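Local structure of antitoxin VapB2 (Rickettsia felis, 3ZVK) at residues 21-25 with 26-30; 60-63 with 64-68. The protein neutralises its cognate toxin VapC2, partially inhibiting that toxin's RNase activity, and binds DNA of the probable toxin-antitoxin promoter. All coordinates share one frame; numbering follows the deposited sequence.

Overall arrangement
The two contacts lie in separate parts of the antitoxin chain, one beside the DNA and the other on a toxin chain. Contact 1 (21-25 with 26-30) is the turn leading into strand 27-33 of the AbrB-like DNA-binding part, where R22 bonds a phosphate of chain J and E27 and V28 meet the second antitoxin subunit. Contact 2 (60-63 with 64-68) follows helix 46-55 in a tail without regular structure and is laid against a toxin chain. The centres of contact 1 and contact 2 lie 36 Å apart and the nearest atoms of contact 1 and contact 2 about 22 Å, so they do not touch. Contact 2 also stays about 20 Å, nearest atom, from the bound nucleic acid. The rest of strand 27-33, strand 36-41 and helix 46-55 lie between them along the chain.

Contact 1: 21-25 with 26-30; sequences FRFSV and KEVSV. With nucleotides of chain J.
V28 sets its CG1 methyl over one face of the F23 ring in a CH-pi contact, 3.8 Å from CG1 to the ring centroid and 17° off the normal. The methyl is shifted toward the rim, its nearest ring atom being CD2 of F23 at 3.6 Å. V25 adds a looser apolar touch, its CG2 lying 4.1 Å from CG1 of V28, and P41 backs both F23 and V25.

The polar contacts are made to partners outside the loop. R22 is extended from CG to NE, which carries its guanidinium clear of the turn to a phosphate of the DNA. NH1 of R22 donates a nearly straight hydrogen bond to OP1 of DA17 of chain J (2.9 Å, 165°), while NH2 of R22 makes a weak one to the same oxygen. E27 turns away and forms a salt bridge with K5 of the second subunit, whose strand pairs antiparallel with E27 and V28.

A small apolar patch of F23, V25 and V28 thus sits beside charged groups that reach the DNA and the second subunit: R22 grips the backbone phosphate rather than a base, an interaction that by itself reads no sequence.

Contact 2: 60-63 with 64-68; sequences DIFP and EGRKD
F62 presents one face of its ring to the aliphatic part of R66. CG of R66 stands over the middle of the ring, 3.9 Å from the centroid and 13° off the normal, in a CH-pi contact. At the rim, near the ring plane, the carbonyl oxygen of G65 lies 3.5 Å from CD1 of F62. The guanidinium of R66 is not stacked on the phenyl group: the two planes stand 85° apart. A bend at chi3 turns the head of R66 aside, so that only the methylene part of the side chain covers the ring.

The backbone brings these groups together through a type I beta turn, F62-P63-E64-G65, with P63 and E64 at its two central positions. N of G65 closes it with a weak hydrogen bond to O of F62 (3.1 Å, 136°). F62 adopts a left-handed backbone conformation just before the proline. G65 takes a backbone conformation with positive phi that is typical of glycine.

Beyond the turn, NH2 of R66 forms a salt bridge with OD2 of D68 at 3.2 Å. Both residues also engage the toxin: R66 forms salt bridges through NE with E43 and through NH2 with D99 of the toxin chain, and the carboxylate of D68 accepts bonds from backbone N-H groups of N98 and D99 of that chain. Such an acidic setting for an antitoxin arginine is consistent with the way related VapB tails block PIN-domain toxins.

Both segments, one continuous stretch, run in the irregular tail after helix 46-55, apart from the paired strands 27-33 and 36-41, with I61, F62 and R66 packed on the toxin.

Contact 1: 21-25 with 26-30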
ATOM      1  N   PHE F  21       8.500 -10.850   6.221  1.00 45.95           N
ATOM      2  CA  PHE F  21       7.891 -12.022   5.597  1.00 44.88           C
ATOM      3  C   PHE F  21       6.370 -12.130   5.782  1.00 50.24           C
ATOM      4  O   PHE F  21       5.784 -13.209   5.577  1.00 51.80           O
ATOM      5  CB  PHE F  21       8.620 -13.299   6.037  1.00 46.00           C
ATOM      6  CG  PHE F  21      10.084 -13.288   5.687  1.00 47.83           C
ATOM      7  CD1 PHE F  21      10.502 -13.239   4.359  1.00 50.70           C
ATOM      8  CD2 PHE F  21      11.048 -13.312   6.680  1.00 49.92           C
ATOM      9  CE1 PHE F  21      11.857 -13.248   4.037  1.00 52.05           C
ATOM     10  CE2 PHE F  21      12.408 -13.338   6.354  1.00 52.62           C
ATOM     11  CZ  PHE F  21      12.800 -13.310   5.037  1.00 51.02           C
ATOM     12  N   ARG F  22       5.731 -11.013   6.135  1.00 45.05           N
ATOM     13  CA  ARG F  22       4.289 -10.963   6.319  1.00 45.20           C
ATOM     14  C   ARG F  22       3.564 -11.194   5.004  1.00 50.89           C
ATOM     15  O   ARG F  22       4.028 -10.760   3.937  1.00 47.73           O
ATOM     16  CB  ARG F  22       3.846  -9.625   6.918  1.00 44.24           C
ATOM     17  CG  ARG F  22       4.061  -9.540   8.416  1.00 51.59           C
ATOM     18  CD  ARG F  22       3.733  -8.138   8.894  1.00 44.60           C
ATOM     19  NE  ARG F  22       3.830  -8.031  10.342  1.00 45.11           N
ATOM     20  CZ  ARG F  22       3.769  -6.886  11.005  1.00 59.88           C
ATOM     21  NH1 ARG F  22       3.631  -5.739  10.351  1.00 49.55           N
ATOM     22  NH2 ARG F  22       3.861  -6.873  12.327  1.00 47.00           N
ATOM     23  N   PHE F  23       2.446 -11.930   5.088  1.00 50.97           N
ATOM     24  CA  PHE F  23       1.603 -12.245   3.938  1.00 51.63           C
ATOM     25  C   PHE F  23       0.437 -11.268   3.909  1.00 58.23           C
ATOM     26  O   PHE F  23       0.025 -10.768   4.962  1.00 56.13           O
ATOM     27  CB  PHE F  23       1.113 -13.687   4.019  1.00 53.03           C
ATOM     28  CG  PHE F  23       2.167 -14.720   3.680  1.00 55.34           C
ATOM     29  CD1 PHE F  23       2.993 -15.252   4.671  1.00 55.84           C
ATOM     30  CD2 PHE F  23       2.310 -15.196   2.373  1.00 58.90           C
ATOM     31  CE1 PHE F  23       3.950 -16.227   4.358  1.00 58.25           C
ATOM     32  CE2 PHE F  23       3.271 -16.172   2.062  1.00 59.21           C
ATOM     33  CZ  PHE F  23       4.081 -16.681   3.054  1.00 57.20           C
ATOM     34  N   SER F  24      -0.070 -10.968   2.704  1.00 58.78           N
ATOM     35  CA  SER F  24      -1.222 -10.076   2.543  1.00 59.19           C
ATOM     36  C   SER F  24      -2.480 -10.904   2.323  1.00 64.36           C
ATOM     37  O   SER F  24      -3.548 -10.341   2.137  1.00 65.24           O
ATOM     38  CB  SER F  24      -0.994  -9.061   1.427  1.00 62.51           C
ATOM     39  OG  SER F  24      -0.959  -9.696   0.162  1.00 72.97           O
ATOM     40  N   VAL F  25      -2.353 -12.241   2.395  1.00 62.17           N
ATOM     41  CA  VAL F  25      -3.454 -13.214   2.256  1.00 63.48           C
ATOM     42  C   VAL F  25      -3.758 -13.829   3.638  1.00 65.90           C
ATOM     43  O   VAL F  25      -2.943 -13.697   4.544  1.00 64.11           O
ATOM     44  CB  VAL F  25      -3.157 -14.295   1.172  1.00 69.26           C
ATOM     45  CG1 VAL F  25      -3.078 -13.667  -0.216  1.00 69.58           C
ATOM     46  CG2 VAL F  25      -1.878 -15.067   1.485  1.00 69.22           C
ATOM     47  N   LYS F  26      -4.921 -14.473   3.817  1.00 62.64           N
ATOM     48  CA  LYS F  26      -5.266 -15.047   5.128  1.00 61.99           C
ATOM     49  C   LYS F  26      -5.003 -16.551   5.177  1.00 64.56           C
ATOM     50  O   LYS F  26      -5.034 -17.162   6.249  1.00 64.38           O
ATOM     51  CB  LYS F  26      -6.710 -14.696   5.529  1.00 64.88           C
ATOM     52  CG  LYS F  26      -6.868 -13.196   5.810  1.00 71.50           C
ATOM     53  CD  LYS F  26      -7.763 -12.910   6.998  1.00 80.13           C
ATOM     54  CE  LYS F  26      -7.451 -11.612   7.730  1.00 81.19           C
ATOM     55  NZ  LYS F  26      -7.750 -10.380   6.947  1.00 82.93           N
ATOM     56  N   GLU F  27      -4.706 -17.130   4.002  1.00 58.65           N
ATOM     57  CA  GLU F  27      -4.418 -18.534   3.827  1.00 58.68           C
ATOM     58  C   GLU F  27      -3.191 -18.715   2.944  1.00 60.60           C
ATOM     59  O   GLU F  27      -2.951 -17.915   2.040  1.00 59.81           O
ATOM     60  CB  GLU F  27      -5.621 -19.244   3.198  1.00 61.81           C
ATOM     61  CG  GLU F  27      -6.698 -19.617   4.200  1.00 76.01           C
ATOM     62  CD  GLU F  27      -7.809 -20.501   3.664  1.00104.70           C
ATOM     63  OE1 GLU F  27      -8.365 -20.171   2.590  1.00105.08           O
ATOM     64  OE2 GLU F  27      -8.128 -21.520   4.321  1.00 94.72           O
ATOM     65  N   VAL F  28      -2.417 -19.778   3.203  1.00 55.99           N
ATOM     66  CA  VAL F  28      -1.234 -20.130   2.426  1.00 55.13           C
ATOM     67  C   VAL F  28      -1.212 -21.602   2.111  1.00 59.14           C
ATOM     68  O   VAL F  28      -1.769 -22.410   2.847  1.00 60.89           O
ATOM     69  CB  VAL F  28       0.112 -19.692   3.071  1.00 58.32           C
ATOM     70  CG1 VAL F  28       0.324 -18.185   2.991  1.00 57.28           C
ATOM     71  CG2 VAL F  28       0.285 -20.220   4.497  1.00 57.75           C
ATOM     72  N   SER F  29      -0.522 -21.950   1.035  1.00 55.94           N
ATOM     73  CA  SER F  29      -0.299 -23.326   0.602  1.00 56.89           C
ATOM     74  C   SER F  29       0.942 -23.844   1.373  1.00 61.00           C
ATOM     75  O   SER F  29       1.903 -23.098   1.527  1.00 58.73           O
ATOM     76  CB  SER F  29      -0.061 -23.363  -0.907  1.00 59.34           C
ATOM     77  OG  SER F  29       1.306 -23.236  -1.289  1.00 70.90           O
ATOM     78  N   VAL F  30       0.916 -25.069   1.889  1.00 60.18           N
ATOM     79  CA  VAL F  30       2.065 -25.658   2.597  1.00 60.47           C
ATOM     80  C   VAL F  30       2.489 -26.897   1.838  1.00 66.73           C
ATOM     81  O   VAL F  30       1.693 -27.824   1.692  1.00 69.46           O
ATOM     82  CB  VAL F  30       1.819 -26.000   4.098  1.00 64.69           C
ATOM     83  CG1 VAL F  30       3.112 -26.422   4.790  1.00 64.43           C
ATOM     84  CG2 VAL F  30       1.159 -24.856   4.837  1.00 63.37           C
TER
ATOM     85  P    DA J  17       3.555  -3.212  13.569  1.00 48.20           P
ATOM     86  OP1  DA J  17       3.848  -3.410  12.114  1.00 48.48           O
ATOM     87  OP2  DA J  17       2.232  -3.588  14.093  1.00 50.13           O
ATOM     88  O5'  DA J  17       4.712  -3.928  14.411  1.00 46.83           O
ATOM     89  C5'  DA J  17       6.073  -3.856  13.875  1.00 45.48           C
ATOM     90  C4'  DA J  17       7.040  -4.748  14.637  1.00 45.29           C
ATOM     91  O4'  DA J  17       7.029  -4.400  16.044  1.00 44.41           O
ATOM     92  C3'  DA J  17       6.618  -6.209  14.575  1.00 46.95           C
ATOM     93  O3'  DA J  17       7.753  -6.942  14.159  1.00 46.00           O
ATOM     94  C2'  DA J  17       6.010  -6.509  15.959  1.00 47.92           C
ATOM     95  C1'  DA J  17       6.710  -5.503  16.871  1.00 46.31           C
ATOM     96  N9   DA J  17       5.921  -4.987  18.004  1.00 46.20           N
ATOM     97  C8   DA J  17       4.791  -4.221  17.912  1.00 44.92           C
ATOM     98  N7   DA J  17       4.286  -3.871  19.067  1.00 45.46           N
ATOM     99  C5   DA J  17       5.197  -4.356  19.989  1.00 45.95           C
ATOM    100  C6   DA J  17       5.258  -4.281  21.396  1.00 46.88           C
ATOM    101  N6   DA J  17       4.346  -3.634  22.125  1.00 46.70           N
ATOM    102  N1   DA J  17       6.275  -4.927  22.032  1.00 48.58           N
ATOM    103  C2   DA J  17       7.209  -5.566  21.311  1.00 48.12           C
ATOM    104  N3   DA J  17       7.249  -5.678  19.974  1.00 48.08           N
ATOM    105  C4   DA J  17       6.210  -5.057  19.360  1.00 46.49           C
TER

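Contact 2: 60-63 with 64-68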
ATOM      1  N   ASP F  60     -33.492 -14.983  -0.551  1.00 82.64           N
ATOM      2  CA  ASP F  60     -32.796 -13.840  -1.136  1.00 80.33           C
ATOM      3  C   ASP F  60     -32.750 -12.649  -0.186  1.00 82.39           C
ATOM      4  O   ASP F  60     -33.693 -12.414   0.567  1.00 81.88           O
ATOM      5  CB  ASP F  60     -33.456 -13.404  -2.463  1.00 84.11           C
ATOM      6  CG  ASP F  60     -33.257 -14.287  -3.683  1.00 98.47           C
ATOM      7  OD1 ASP F  60     -32.467 -15.258  -3.600  1.00100.64           O
ATOM      8  OD2 ASP F  60     -33.854 -13.984  -4.731  1.00104.32           O
ATOM      9  N   ILE F  61     -31.640 -11.900  -0.236  1.00 78.15           N
ATOM     10  CA  ILE F  61     -31.400 -10.660   0.515  1.00 75.98           C
ATOM     11  C   ILE F  61     -32.162  -9.579  -0.264  1.00 79.69           C
ATOM     12  O   ILE F  61     -32.135  -9.617  -1.494  1.00 80.46           O
ATOM     13  CB  ILE F  61     -29.854 -10.431   0.561  1.00 77.18           C
ATOM     14  CG1 ILE F  61     -29.131 -11.486   1.432  1.00 77.21           C
ATOM     15  CG2 ILE F  61     -29.419  -9.021   0.945  1.00 77.34           C
ATOM     16  CD1 ILE F  61     -29.708 -11.713   2.804  1.00 77.12           C
ATOM     17  N   PHE F  62     -32.884  -8.665   0.428  1.00 75.34           N
ATOM     18  CA  PHE F  62     -33.700  -7.595  -0.197  1.00 75.02           C
ATOM     19  C   PHE F  62     -34.730  -8.149  -1.231  1.00 82.21           C
ATOM     20  O   PHE F  62     -34.645  -7.793  -2.410  1.00 81.80           O
ATOM     21  CB  PHE F  62     -32.796  -6.516  -0.844  1.00 73.72           C
ATOM     22  CG  PHE F  62     -31.911  -5.757   0.108  1.00 71.49           C
ATOM     23  CD1 PHE F  62     -32.428  -4.742   0.902  1.00 73.14           C
ATOM     24  CD2 PHE F  62     -30.545  -6.001   0.157  1.00 70.57           C
ATOM     25  CE1 PHE F  62     -31.604  -4.026   1.768  1.00 71.46           C
ATOM     26  CE2 PHE F  62     -29.721  -5.284   1.021  1.00 70.86           C
ATOM     27  CZ  PHE F  62     -30.253  -4.294   1.815  1.00 68.51           C
ATOM     28  N   PRO F  63     -35.674  -9.048  -0.834  1.00 82.57           N
ATOM     29  CA  PRO F  63     -36.614  -9.619  -1.824  1.00 85.64           C
ATOM     30  C   PRO F  63     -37.555  -8.603  -2.457  1.00 92.33           C
ATOM     31  O   PRO F  63     -37.951  -8.767  -3.606  1.00 93.71           O
ATOM     32  CB  PRO F  63     -37.399 -10.661  -1.021  1.00 89.48           C
ATOM     33  CG  PRO F  63     -36.653 -10.846   0.247  1.00 91.85           C
ATOM     34  CD  PRO F  63     -35.942  -9.578   0.518  1.00 84.57           C
ATOM     35  N   GLU F  64     -37.917  -7.569  -1.692  1.00 89.82           N
ATOM     36  CA  GLU F  64     -38.778  -6.473  -2.112  1.00 91.23           C
ATOM     37  C   GLU F  64     -37.929  -5.335  -2.698  1.00 93.05           C
ATOM     38  O   GLU F  64     -38.480  -4.413  -3.305  1.00 93.96           O
ATOM     39  CB  GLU F  64     -39.601  -5.956  -0.917  1.00 93.32           C
ATOM     40  CG  GLU F  64     -40.684  -6.909  -0.434  1.00111.36           C
ATOM     41  CD  GLU F  64     -41.679  -6.296   0.535  1.00143.72           C
ATOM     42  OE1 GLU F  64     -41.266  -5.913   1.656  1.00139.22           O
ATOM     43  OE2 GLU F  64     -42.869  -6.179   0.164  1.00142.53           O
ATOM     44  N   GLY F  65     -36.610  -5.413  -2.510  1.00 86.61           N
ATOM     45  CA  GLY F  65     -35.654  -4.411  -2.971  1.00 83.75           C
ATOM     46  C   GLY F  65     -35.093  -3.541  -1.863  1.00 84.42           C
ATOM     47  O   GLY F  65     -35.413  -3.742  -0.689  1.00 84.05           O
ATOM     48  N   ARG F  66     -34.238  -2.569  -2.225  1.00 78.64           N
ATOM     49  CA  ARG F  66     -33.620  -1.643  -1.282  1.00 75.56           C
ATOM     50  C   ARG F  66     -34.503  -0.436  -1.005  1.00 79.48           C
ATOM     51  O   ARG F  66     -35.005   0.194  -1.939  1.00 80.75           O
ATOM     52  CB  ARG F  66     -32.298  -1.143  -1.835  1.00 74.35           C
ATOM     53  CG  ARG F  66     -31.102  -1.991  -1.491  1.00 75.90           C
ATOM     54  CD  ARG F  66     -29.890  -1.453  -2.214  1.00 67.85           C
ATOM     55  NE  ARG F  66     -29.411  -0.187  -1.658  1.00 72.74           N
ATOM     56  CZ  ARG F  66     -29.189   0.920  -2.363  1.00 85.14           C
ATOM     57  NH1 ARG F  66     -29.461   0.955  -3.662  1.00 76.42           N
ATOM     58  NH2 ARG F  66     -28.711   2.007  -1.770  1.00 66.29           N
ATOM     59  N   LYS F  67     -34.677  -0.104   0.282  1.00 74.30           N
ATOM     60  CA  LYS F  67     -35.452   1.055   0.713  1.00 73.45           C
ATOM     61  C   LYS F  67     -34.440   2.137   1.128  1.00 73.47           C
ATOM     62  O   LYS F  67     -34.170   2.346   2.317  1.00 74.07           O
ATOM     63  CB  LYS F  67     -36.422   0.706   1.864  1.00 76.44           C
ATOM     64  N   ASP F  68     -33.841   2.797   0.144  1.00 65.04           N
ATOM     65  CA  ASP F  68     -32.894   3.860   0.464  1.00 61.13           C
ATOM     66  C   ASP F  68     -33.608   5.215   0.319  1.00 61.93           C
ATOM     67  O   ASP F  68     -33.611   5.802  -0.763  1.00 61.15           O
ATOM     68  CB  ASP F  68     -31.594   3.743  -0.378  1.00 60.70           C
ATOM     69  CG  ASP F  68     -30.485   4.705   0.017  1.00 58.83           C
ATOM     70  OD1 ASP F  68     -30.516   5.210   1.166  1.00 53.81           O
ATOM     71  OD2 ASP F  68     -29.573   4.944  -0.822  1.00 62.18           O
TER